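Local coordinates for protein minor fimbrium anchoring subunit Mfa2 (Porphyromonas gingivalis, PDB 5NFI) that anchors the minor (Mfa1) fimbriae in the outer membrane through its interaction with Mfa1 and regulates fimbrial length, at residues A[175-187]-A[199-211]. Sequence-based numbering, arbitrary orientation.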
ATOM      1  N   THR A 175      -8.634  -4.951   0.078  1.00 55.53           N
ATOM      2  CA  THR A 175      -8.070  -5.583   1.276  1.00 56.25           C
ATOM      3  C   THR A 175      -6.888  -6.531   1.027  1.00 56.80           C
ATOM      4  O   THR A 175      -6.766  -7.141  -0.034  1.00 57.52           O
ATOM      5  CB  THR A 175      -9.138  -6.355   2.049  1.00 56.37           C
ATOM      6  OG1 THR A 175      -9.443  -7.567   1.363  1.00 55.90           O
ATOM      7  CG2 THR A 175     -10.374  -5.504   2.198  1.00 56.79           C
ATOM      8  N   VAL A 176      -6.019  -6.642   2.023  1.00 56.41           N
ATOM      9  CA  VAL A 176      -4.819  -7.446   1.889  1.00 55.65           C
ATOM     10  C   VAL A 176      -5.170  -8.912   1.925  1.00 56.97           C
ATOM     11  O   VAL A 176      -5.776  -9.394   2.876  1.00 58.15           O
ATOM     12  CB  VAL A 176      -3.799  -7.127   2.993  1.00 55.22           C
ATOM     13  CG1 VAL A 176      -2.652  -8.158   3.004  1.00 54.70           C
ATOM     14  CG2 VAL A 176      -3.284  -5.717   2.811  1.00 53.63           C
ATOM     15  N   ALA A 177      -4.799  -9.604   0.856  1.00 57.30           N
ATOM     16  CA  ALA A 177      -4.964 -11.039   0.771  1.00 59.52           C
ATOM     17  C   ALA A 177      -3.882 -11.711   1.612  1.00 61.51           C
ATOM     18  O   ALA A 177      -2.744 -11.233   1.687  1.00 60.54           O
ATOM     19  CB  ALA A 177      -4.895 -11.495  -0.678  1.00 58.60           C
ATOM     20  N   LYS A 178      -4.221 -12.815   2.257  1.00 64.66           N
ATOM     21  CA  LYS A 178      -3.217 -13.468   3.081  1.00 67.62           C
ATOM     22  C   LYS A 178      -2.164 -14.118   2.191  1.00 67.49           C
ATOM     23  O   LYS A 178      -2.478 -14.650   1.128  1.00 67.32           O
ATOM     24  CB  LYS A 178      -3.866 -14.467   4.051  1.00 71.57           C
ATOM     25  CG  LYS A 178      -4.214 -13.825   5.422  1.00 80.80           C
ATOM     26  CD  LYS A 178      -4.492 -12.306   5.272  1.00 86.15           C
ATOM     27  CE  LYS A 178      -4.804 -11.567   6.564  1.00 86.78           C
ATOM     28  NZ  LYS A 178      -5.045 -10.121   6.234  1.00 85.25           N
ATOM     29  N   ALA A 179      -0.908 -14.023   2.618  1.00 67.83           N
ATOM     30  CA  ALA A 179       0.230 -14.514   1.844  1.00 68.11           C
ATOM     31  C   ALA A 179       1.467 -14.703   2.736  1.00 68.64           C
ATOM     32  O   ALA A 179       1.490 -14.248   3.877  1.00 68.94           O
ATOM     33  CB  ALA A 179       0.540 -13.555   0.703  1.00 66.68           C
ATOM     34  N   ASP A 180       2.492 -15.376   2.219  1.00 68.29           N
ATOM     35  CA  ASP A 180       3.792 -15.392   2.874  1.00 67.54           C
ATOM     36  C   ASP A 180       4.361 -13.996   2.900  1.00 64.73           C
ATOM     37  O   ASP A 180       3.993 -13.157   2.085  1.00 63.66           O
ATOM     38  CB  ASP A 180       4.769 -16.312   2.161  1.00 68.61           C
ATOM     39  CG  ASP A 180       4.450 -17.752   2.374  1.00 71.74           C
ATOM     40  OD1 ASP A 180       3.506 -18.023   3.147  1.00 72.91           O
ATOM     41  OD2 ASP A 180       5.159 -18.607   1.792  1.00 73.15           O
ATOM     42  N   SER A 181       5.276 -13.747   3.823  1.00 63.87           N
ATOM     43  CA  SER A 181       5.881 -12.438   3.917  1.00 62.16           C
ATOM     44  C   SER A 181       6.706 -12.162   2.689  1.00 60.34           C
ATOM     45  O   SER A 181       7.080 -13.072   1.976  1.00 60.60           O
ATOM     46  CB  SER A 181       6.743 -12.316   5.177  1.00 63.07           C
ATOM     47  OG  SER A 181       5.974 -11.767   6.236  1.00 63.39           O
ATOM     48  N   THR A 182       6.982 -10.892   2.454  1.00 56.78           N
ATOM     49  CA  THR A 182       7.717 -10.459   1.289  1.00 54.64           C
ATOM     50  C   THR A 182       8.819  -9.527   1.736  1.00 55.35           C
ATOM     51  O   THR A 182       8.575  -8.560   2.460  1.00 54.52           O
ATOM     52  CB  THR A 182       6.813  -9.720   0.281  1.00 52.03           C
ATOM     53  OG1 THR A 182       5.741 -10.571  -0.136  1.00 51.08           O
ATOM     54  CG2 THR A 182       7.605  -9.287  -0.922  1.00 50.50           C
ATOM     55  N   TYR A 183      10.038  -9.807   1.313  1.00 55.96           N
ATOM     56  CA  TYR A 183      11.121  -8.910   1.635  1.00 56.97           C
ATOM     57  C   TYR A 183      11.178  -7.813   0.589  1.00 56.34           C
ATOM     58  O   TYR A 183      11.030  -8.084  -0.594  1.00 54.62           O
ATOM     59  CB  TYR A 183      12.442  -9.678   1.738  1.00 58.41           C
ATOM     60  CG  TYR A 183      12.560 -10.391   3.055  1.00 60.81           C
ATOM     61  CD1 TYR A 183      12.019 -11.654   3.239  1.00 62.43           C
ATOM     62  CD2 TYR A 183      13.179  -9.777   4.142  1.00 61.87           C
ATOM     63  CE1 TYR A 183      12.113 -12.302   4.467  1.00 64.24           C
ATOM     64  CE2 TYR A 183      13.279 -10.412   5.373  1.00 63.33           C
ATOM     65  CZ  TYR A 183      12.741 -11.670   5.530  1.00 64.84           C
ATOM     66  OH  TYR A 183      12.838 -12.289   6.758  1.00 67.05           O
ATOM     67  N   TYR A 184      11.368  -6.570   1.030  1.00 52.22           N
ATOM     68  CA  TYR A 184      11.494  -5.454   0.087  1.00 54.31           C
ATOM     69  C   TYR A 184      12.936  -4.958  -0.068  1.00 58.89           C
ATOM     70  O   TYR A 184      13.666  -4.814   0.923  1.00 57.20           O
ATOM     71  CB  TYR A 184      10.583  -4.301   0.507  1.00 51.47           C
ATOM     72  CG  TYR A 184       9.133  -4.631   0.289  1.00 50.02           C
ATOM     73  CD1 TYR A 184       8.404  -5.295   1.263  1.00 49.54           C
ATOM     74  CD2 TYR A 184       8.499  -4.310  -0.907  1.00 49.62           C
ATOM     75  CE1 TYR A 184       7.085  -5.610   1.065  1.00 49.79           C
ATOM     76  CE2 TYR A 184       7.182  -4.619  -1.113  1.00 49.52           C
ATOM     77  CZ  TYR A 184       6.476  -5.266  -0.126  1.00 49.69           C
ATOM     78  OH  TYR A 184       5.156  -5.583  -0.332  1.00 50.16           O
ATOM     79  N   PRO A 185      13.336  -4.689  -1.327  1.00 64.86           N
ATOM     80  CA  PRO A 185      14.702  -4.351  -1.731  1.00 68.89           C
ATOM     81  C   PRO A 185      15.206  -3.087  -1.061  1.00 73.62           C
ATOM     82  O   PRO A 185      14.801  -1.987  -1.428  1.00 74.16           O
ATOM     83  CB  PRO A 185      14.585  -4.146  -3.239  1.00 69.30           C
ATOM     84  CG  PRO A 185      13.306  -4.777  -3.628  1.00 68.71           C
ATOM     85  CD  PRO A 185      12.407  -4.617  -2.464  1.00 66.61           C
ATOM     86  N   GLY A 186      16.099  -3.254  -0.092  1.00 77.74           N
ATOM     87  CA  GLY A 186      16.628  -2.131   0.653  1.00 82.40           C
ATOM     88  C   GLY A 186      17.904  -1.563   0.079  1.00 89.39           C
ATOM     89  O   GLY A 186      19.002  -2.006   0.416  1.00 89.43           O
ATOM     90  N   GLU A 187      17.764  -0.571  -0.791  1.00 90.61           N
ATOM     91  CA  GLU A 187      18.927   0.097  -1.345  1.00 92.58           C
ATOM     92  C   GLU A 187      19.548   0.997  -0.273  1.00 90.39           C
ATOM     93  O   GLU A 187      18.838   1.701   0.458  1.00 89.88           O
ATOM     94  CB  GLU A 187      18.549   0.869  -2.608  1.00 96.99           C
ATOM     95  CG  GLU A 187      18.062  -0.066  -3.713  1.00101.23           C
ATOM     96  CD  GLU A 187      19.083  -1.152  -4.076  1.00102.00           C
ATOM     97  OE1 GLU A 187      20.284  -0.827  -4.232  1.00103.35           O
ATOM     98  OE2 GLU A 187      18.685  -2.337  -4.183  1.00101.46           O
ATOM     99  N   PHE A 199      16.558   2.636   2.052  1.00 57.49           N
ATOM    100  CA  PHE A 199      15.260   3.106   1.575  1.00 55.30           C
ATOM    101  C   PHE A 199      14.415   1.983   0.958  1.00 53.16           C
ATOM    102  O   PHE A 199      14.851   1.290   0.036  1.00 53.38           O
ATOM    103  CB  PHE A 199      15.441   4.238   0.571  1.00 55.72           C
ATOM    104  CG  PHE A 199      14.144   4.768   0.023  1.00 55.99           C
ATOM    105  CD1 PHE A 199      13.429   5.729   0.710  1.00 56.26           C
ATOM    106  CD2 PHE A 199      13.632   4.291  -1.180  1.00 55.97           C
ATOM    107  CE1 PHE A 199      12.229   6.214   0.198  1.00 56.79           C
ATOM    108  CE2 PHE A 199      12.438   4.760  -1.685  1.00 56.07           C
ATOM    109  CZ  PHE A 199      11.736   5.724  -1.001  1.00 56.41           C
ATOM    110  N   PHE A 200      13.203   1.819   1.476  1.00 51.15           N
ATOM    111  CA  PHE A 200      12.292   0.781   1.014  1.00 50.07           C
ATOM    112  C   PHE A 200      11.022   1.394   0.433  1.00 48.52           C
ATOM    113  O   PHE A 200      10.490   2.369   0.965  1.00 48.90           O
ATOM    114  CB  PHE A 200      11.895  -0.166   2.156  1.00 50.79           C
ATOM    115  CG  PHE A 200      13.048  -0.782   2.865  1.00 51.68           C
ATOM    116  CD1 PHE A 200      13.708  -0.097   3.872  1.00 52.00           C
ATOM    117  CD2 PHE A 200      13.476  -2.052   2.536  1.00 52.17           C
ATOM    118  CE1 PHE A 200      14.778  -0.673   4.528  1.00 52.34           C
ATOM    119  CE2 PHE A 200      14.553  -2.640   3.192  1.00 52.08           C
ATOM    120  CZ  PHE A 200      15.203  -1.956   4.177  1.00 52.24           C
ATOM    121  N   THR A 201      10.525   0.823  -0.650  1.00 46.55           N
ATOM    122  CA  THR A 201       9.175   1.134  -1.040  1.00 45.92           C
ATOM    123  C   THR A 201       8.357  -0.131  -0.865  1.00 45.03           C
ATOM    124  O   THR A 201       8.585  -1.142  -1.542  1.00 45.52           O
ATOM    125  CB  THR A 201       9.065   1.648  -2.485  1.00 47.13           C
ATOM    126  OG1 THR A 201       9.905   2.791  -2.655  1.00 47.86           O
ATOM    127  CG2 THR A 201       7.634   2.050  -2.766  1.00 47.29           C
ATOM    128  N   THR A 202       7.413  -0.088   0.058  1.00 43.46           N
ATOM    129  CA  THR A 202       6.614  -1.262   0.305  1.00 43.12           C
ATOM    130  C   THR A 202       5.160  -0.930   0.002  1.00 43.74           C
ATOM    131  O   THR A 202       4.838   0.204  -0.333  1.00 44.15           O
ATOM    132  CB  THR A 202       6.778  -1.758   1.753  1.00 42.67           C
ATOM    133  OG1 THR A 202       5.986  -2.935   1.953  1.00 43.93           O
ATOM    134  CG2 THR A 202       6.342  -0.696   2.732  1.00 42.28           C
ATOM    135  N   LEU A 203       4.275  -1.904   0.112  1.00 43.93           N
ATOM    136  CA  LEU A 203       2.887  -1.605  -0.139  1.00 45.73           C
ATOM    137  C   LEU A 203       2.232  -1.294   1.198  1.00 47.30           C
ATOM    138  O   LEU A 203       2.815  -0.566   2.004  1.00 47.30           O
ATOM    139  CB  LEU A 203       2.201  -2.747  -0.891  1.00 46.19           C
ATOM    140  CG  LEU A 203       2.827  -2.963  -2.277  1.00 45.84           C
ATOM    141  CD1 LEU A 203       2.229  -4.157  -2.973  1.00 46.30           C
ATOM    142  CD2 LEU A 203       2.668  -1.713  -3.139  1.00 46.52           C
ATOM    143  N   LYS A 204       1.025  -1.808   1.426  1.00 48.78           N
ATOM    144  CA  LYS A 204       0.186  -1.338   2.530  1.00 49.72           C
ATOM    145  C   LYS A 204       0.741  -1.721   3.904  1.00 49.31           C
ATOM    146  O   LYS A 204       1.185  -2.850   4.128  1.00 48.56           O
ATOM    147  CB  LYS A 204      -1.244  -1.873   2.372  1.00 51.52           C
ATOM    148  CG  LYS A 204      -2.246  -1.349   3.390  1.00 52.92           C
ATOM    149  CD  LYS A 204      -3.314  -0.513   2.720  1.00 54.54           C
ATOM    150  CE  LYS A 204      -4.703  -0.822   3.258  1.00 57.23           C
ATOM    151  NZ  LYS A 204      -4.850  -0.472   4.711  1.00 58.24           N
ATOM    152  N   LEU A 205       0.714  -0.757   4.816  1.00 50.12           N
ATOM    153  CA  LEU A 205       1.142  -0.991   6.179  1.00 51.23           C
ATOM    154  C   LEU A 205      -0.046  -1.024   7.109  1.00 53.97           C
ATOM    155  O   LEU A 205      -0.569   0.007   7.498  1.00 54.47           O
ATOM    156  CB  LEU A 205       2.115   0.091   6.632  1.00 50.39           C
ATOM    157  CG  LEU A 205       3.335   0.211   5.734  1.00 49.28           C
ATOM    158  CD1 LEU A 205       4.153   1.401   6.152  1.00 48.97           C
ATOM    159  CD2 LEU A 205       4.138  -1.062   5.794  1.00 48.65           C
ATOM    160  N   GLU A 206      -0.471  -2.213   7.486  1.00 56.42           N
ATOM    161  CA  GLU A 206      -1.542  -2.286   8.443  1.00 59.59           C
ATOM    162  C   GLU A 206      -1.358  -3.498   9.323  1.00 60.92           C
ATOM    163  O   GLU A 206      -0.635  -4.418   8.993  1.00 59.36           O
ATOM    164  CB  GLU A 206      -2.898  -2.335   7.742  1.00 61.78           C
ATOM    165  CG  GLU A 206      -3.233  -3.683   7.135  1.00 62.95           C
ATOM    166  CD  GLU A 206      -4.487  -3.642   6.290  1.00 65.05           C
ATOM    167  OE1 GLU A 206      -5.185  -4.676   6.208  1.00 67.19           O
ATOM    168  OE2 GLU A 206      -4.772  -2.581   5.701  1.00 64.70           O
ATOM    169  N   SER A 207      -2.027  -3.467  10.460  1.00 64.38           N
ATOM    170  CA  SER A 207      -1.980  -4.549  11.410  1.00 66.20           C
ATOM    171  C   SER A 207      -2.698  -5.747  10.843  1.00 68.56           C
ATOM    172  O   SER A 207      -3.523  -5.600   9.954  1.00 68.27           O
ATOM    173  CB  SER A 207      -2.617  -4.099  12.711  1.00 67.98           C
ATOM    174  OG  SER A 207      -3.634  -3.153  12.433  1.00 69.05           O
ATOM    175  N   GLY A 208      -2.377  -6.932  11.346  1.00 71.66           N
ATOM    176  CA  GLY A 208      -3.125  -8.125  10.999  1.00 73.85           C
ATOM    177  C   GLY A 208      -2.263  -9.223  10.421  1.00 74.19           C
ATOM    178  O   GLY A 208      -2.743 -10.331  10.167  1.00 75.74           O
ATOM    179  N   HIS A 209      -0.989  -8.910  10.219  1.00 71.99           N
ATOM    180  CA  HIS A 209      -0.043  -9.814   9.575  1.00 71.34           C
ATOM    181  C   HIS A 209       1.352  -9.256   9.792  1.00 69.90           C
ATOM    182  O   HIS A 209       1.514  -8.172  10.358  1.00 70.27           O
ATOM    183  CB  HIS A 209      -0.339  -9.948   8.084  1.00 71.04           C
ATOM    184  CG  HIS A 209      -0.582  -8.632   7.413  1.00 69.29           C
ATOM    185  ND1 HIS A 209      -1.847  -8.162   7.132  1.00 70.14           N
ATOM    186  CD2 HIS A 209       0.277  -7.662   7.018  1.00 66.93           C
ATOM    187  CE1 HIS A 209      -1.754  -6.967   6.575  1.00 68.72           C
ATOM    188  NE2 HIS A 209      -0.475  -6.641   6.497  1.00 66.83           N
ATOM    189  N   GLU A 210       2.358  -9.982   9.324  1.00 68.12           N
ATOM    190  CA  GLU A 210       3.733  -9.645   9.645  1.00 66.18           C
ATOM    191  C   GLU A 210       4.145  -8.328   9.019  1.00 63.37           C
ATOM    192  O   GLU A 210       3.863  -8.075   7.853  1.00 62.94           O
ATOM    193  CB  GLU A 210       4.669 -10.759   9.188  1.00 66.51           C
ATOM    194  CG  GLU A 210       6.125 -10.520   9.509  1.00 66.56           C
ATOM    195  CD  GLU A 210       6.968 -11.738   9.221  1.00 68.35           C
ATOM    196  OE1 GLU A 210       8.127 -11.584   8.763  1.00 67.64           O
ATOM    197  OE2 GLU A 210       6.451 -12.858   9.439  1.00 70.87           O
ATOM    198  N   ASN A 211       4.791  -7.480   9.808  1.00 61.96           N
ATOM    199  CA  ASN A 211       5.381  -6.258   9.294  1.00 60.44           C
ATOM    200  C   ASN A 211       6.693  -6.039  10.012  1.00 60.20           C
ATOM    201  O   ASN A 211       6.821  -5.123  10.814  1.00 60.99           O
ATOM    202  CB  ASN A 211       4.450  -5.053   9.490  1.00 60.66           C
ATOM    203  CG  ASN A 211       3.149  -5.173   8.700  1.00 60.67           C
ATOM    204  OD1 ASN A 211       3.103  -4.873   7.507  1.00 60.01           O
ATOM    205  ND2 ASN A 211       2.084  -5.605   9.373  1.00 61.72           N
TER
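Tyr-184 lays its ring across Thr-202. The threonine CB sits over the ring face, 3.8 Å from the ring centroid and 4° off its normal, a CH-pi contact. With Thr-202 OG1 anti to the backbone N (chi1 -179°), the hydroxyl oxygen comes over the same face near the rim at CE1, while Thr-182 CG2 lies over the opposite face. Tyr-184 OH and Thr-202 OG1 are both hydrogen-bonded to the side chain of Asn-167, through OD1 and ND2 respectively, so that one amide ties the two residues together.

Phe-200 packs by its edge against the backbone of Tyr-184, whose O lies near the ring plane, and CE2 rests against Gly-186 CA; Ile-161 and Leu-163 touch the same phenylalanine from strand 159-165. At the far end of the contact, Val-176 turns CG1 to the imidazole of His-209, 3.9 Å from CE1, and CG2 to Glu-206 OE1.

Of polar groups, Ser-181 OG lies beside the carboxylate of Glu-210 without a hydrogen bond, its stronger partner being Ser-166. Within 199-211, Asn-211 ND2 donates to Glu-206 O (3.0 Å) from above the carbonyl plane.

Backbone pairing across the contact comes down to Phe-199 N donating to Glu-187 O at 2.9 Å, with an N-H...O angle of 163°. Glu-187 and Phe-199 form an antiparallel hydrogen-bonded pair in the beta hairpin of strands 182-190 and 196-202, which splays apart around Tyr-184, in a fold consistent with the transthyretin-like beta domains of the fimbrillin superfamily.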